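Local coordinates for protein trimethylamine-N-oxide reductase (PDB 7L5I) that probably reduces S- or N-oxides such as trimethylamine N-oxide at a molybdenum centre held by two pterin guanosine dinucleotide cofactors, at residues W263-N267 / E735-K739. Sequence-based numbering, arbitrary orientation.
Sequences WIPVN and ENIIK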
loop_
_atom_site.group_PDB
_atom_site.type_symbol
_atom_site.label_atom_id
_atom_site.label_comp_id
_atom_site.label_asym_id
_atom_site.label_seq_id
_atom_site.Cartn_x
_atom_site.Cartn_y
_atom_site.Cartn_z
ATOM N N TRP A 263 14.592 -17.409 9.812
ATOM C CA TRP A 263 14.288 -17.153 8.411
ATOM C C TRP A 263 14.073 -18.453 7.662
ATOM O O TRP A 263 14.955 -19.320 7.633
ATOM C CB TRP A 263 15.427 -16.371 7.759
ATOM C CG TRP A 263 15.182 -16.042 6.356
ATOM C CD1 TRP A 263 13.967 -15.755 5.769
ATOM C CD2 TRP A 263 16.161 -15.929 5.320
ATOM N NE1 TRP A 263 14.138 -15.483 4.433
ATOM C CE2 TRP A 263 15.478 -15.589 4.128
ATOM C CE3 TRP A 263 17.554 -16.092 5.281
ATOM C CZ2 TRP A 263 16.142 -15.388 2.923
ATOM C CZ3 TRP A 263 18.198 -15.900 4.072
ATOM C CH2 TRP A 263 17.501 -15.554 2.918
ATOM N N ILE A 264 12.911 -18.568 7.037
ATOM C CA ILE A 264 12.589 -19.629 6.091
ATOM C C ILE A 264 12.609 -19.013 4.694
ATOM O O ILE A 264 11.622 -18.373 4.307
ATOM C CB ILE A 264 11.205 -20.248 6.348
ATOM C CG1 ILE A 264 11.042 -20.711 7.790
ATOM C CG2 ILE A 264 10.953 -21.366 5.323
ATOM C CD1 ILE A 264 11.972 -21.831 8.176
ATOM N N PRO A 265 13.697 -19.122 3.931
ATOM C CA PRO A 265 13.670 -18.628 2.550
ATOM C C PRO A 265 12.684 -19.407 1.703
ATOM O O PRO A 265 12.598 -20.638 1.770
ATOM C CB PRO A 265 15.121 -18.831 2.063
ATOM C CG PRO A 265 15.940 -19.019 3.321
ATOM C CD PRO A 265 15.024 -19.647 4.316
ATOM N N VAL A 266 11.902 -18.676 0.910
ATOM C CA VAL A 266 10.927 -19.283 0.013
ATOM C C VAL A 266 10.993 -18.537 -1.317
ATOM O O VAL A 266 11.244 -17.333 -1.355
ATOM C CB VAL A 266 9.523 -19.249 0.645
ATOM C CG1 VAL A 266 8.961 -17.833 0.636
ATOM C CG2 VAL A 266 8.577 -20.182 -0.050
ATOM N N ASN A 267 10.777 -19.261 -2.410
ATOM C CA ASN A 267 10.685 -18.593 -3.709
ATOM C C ASN A 267 9.452 -17.683 -3.735
ATOM O O ASN A 267 8.358 -18.088 -3.319
ATOM C CB ASN A 267 10.612 -19.612 -4.847
ATOM C CG ASN A 267 11.911 -20.359 -5.061
ATOM O OD1 ASN A 267 13.012 -19.814 -4.895
ATOM N ND2 ASN A 267 11.794 -21.638 -5.418
ATOM N N GLU A 735 23.733 -12.603 1.220
ATOM C CA GLU A 735 23.048 -13.870 1.403
ATOM C C GLU A 735 21.639 -13.685 1.939
ATOM O O GLU A 735 20.928 -14.679 2.140
ATOM C CB GLU A 735 23.847 -14.767 2.344
ATOM C CG GLU A 735 25.192 -15.158 1.774
ATOM C CD GLU A 735 25.534 -16.605 2.068
ATOM O OE1 GLU A 735 24.765 -17.492 1.633
ATOM O OE2 GLU A 735 26.557 -16.853 2.743
ATOM N N ASN A 736 21.212 -12.441 2.135
ATOM C CA ASN A 736 19.879 -12.162 2.658
ATOM C C ASN A 736 18.794 -12.185 1.610
ATOM O O ASN A 736 17.674 -11.730 1.886
ATOM C CB ASN A 736 19.867 -10.803 3.344
ATOM C CG ASN A 736 20.664 -10.793 4.618
ATOM O OD1 ASN A 736 20.897 -11.837 5.237
ATOM N ND2 ASN A 736 21.105 -9.619 5.009
ATOM N N ILE A 737 19.070 -12.677 0.416
ATOM C CA ILE A 737 18.036 -12.929 -0.581
ATOM C C ILE A 737 18.254 -14.366 -1.036
ATOM O O ILE A 737 19.393 -14.825 -1.136
ATOM C CB ILE A 737 18.101 -11.923 -1.741
ATOM C CG1 ILE A 737 16.881 -12.020 -2.665
ATOM C CG2 ILE A 737 19.401 -12.115 -2.544
ATOM C CD1 ILE A 737 15.641 -11.436 -2.094
ATOM N N ILE A 738 17.160 -15.099 -1.234
ATOM C CA ILE A 738 17.265 -16.494 -1.663
ATOM C C ILE A 738 17.920 -16.577 -3.040
ATOM O O ILE A 738 17.661 -15.761 -3.934
ATOM C CB ILE A 738 15.854 -17.114 -1.637
ATOM C CG1 ILE A 738 15.921 -18.624 -1.802
ATOM C CG2 ILE A 738 14.964 -16.507 -2.705
ATOM C CD1 ILE A 738 14.548 -19.310 -1.718
ATOM N N LYS A 739 18.800 -17.563 -3.220
ATOM C CA LYS A 739 19.502 -17.677 -4.496
ATOM C C LYS A 739 18.506 -17.818 -5.639
ATOM O O LYS A 739 17.512 -18.544 -5.534
ATOM C CB LYS A 739 20.444 -18.886 -4.488
ATOM C CG LYS A 739 21.321 -18.975 -5.725
ATOM C CD LYS A 739 22.058 -20.320 -5.756
ATOM C CE LYS A 739 23.222 -20.314 -6.742
ATOM N NZ LYS A 739 22.812 -20.049 -8.150
HETATM O O HOH W 1 14.895 -18.151 -6.255
#
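Glu735 meets Trp263 through its backbone: its O lies 3.6 Å from CZ3 of Trp263, at the edge of the indole and near the ring plane. The benzo end of the ring next runs past the peptide link that follows, where CH2 of Trp263 comes within 3.8 Å of Asn736 C. With CG anti to the backbone N (chi1 -178°), the indole reaches out from its strand toward this loop, and Pro265 CG sits over the centre of one ring face, 3.5 Å above the plane. Indole NE1 donates to the carbonyl of Asp249. Strand 262-265 is an outermost strand of a five-stranded parallel sheet with the 3-2-1-4-5 order of a Rossmann-like fold; the loop joins strands 726-733 and 741-744 of the separate mixed sheet in the C-terminal dinucleotide-binding region, so the contact links the two sheets. Val266, next along the chain, packs its side chain against a bound molybdopterin guanosine dinucleotide. Ile738 supplies the main apolar contact, its extended side chain (chi2 177°) carrying CD1 across to Pro265 CB at 3.9 Å. That CD1 also lies 3.7 Å from Val266 C. The same methyl approaches Asn267 OD1 at 3.6 Å, the two side chains crossing at about a right angle. One water bridges the segments, donating to Asn267 OD1 (2.9 Å) and to Lys739 O (2.7 Å), while Asn267 ND2 is held by the carbonyl of Ile324.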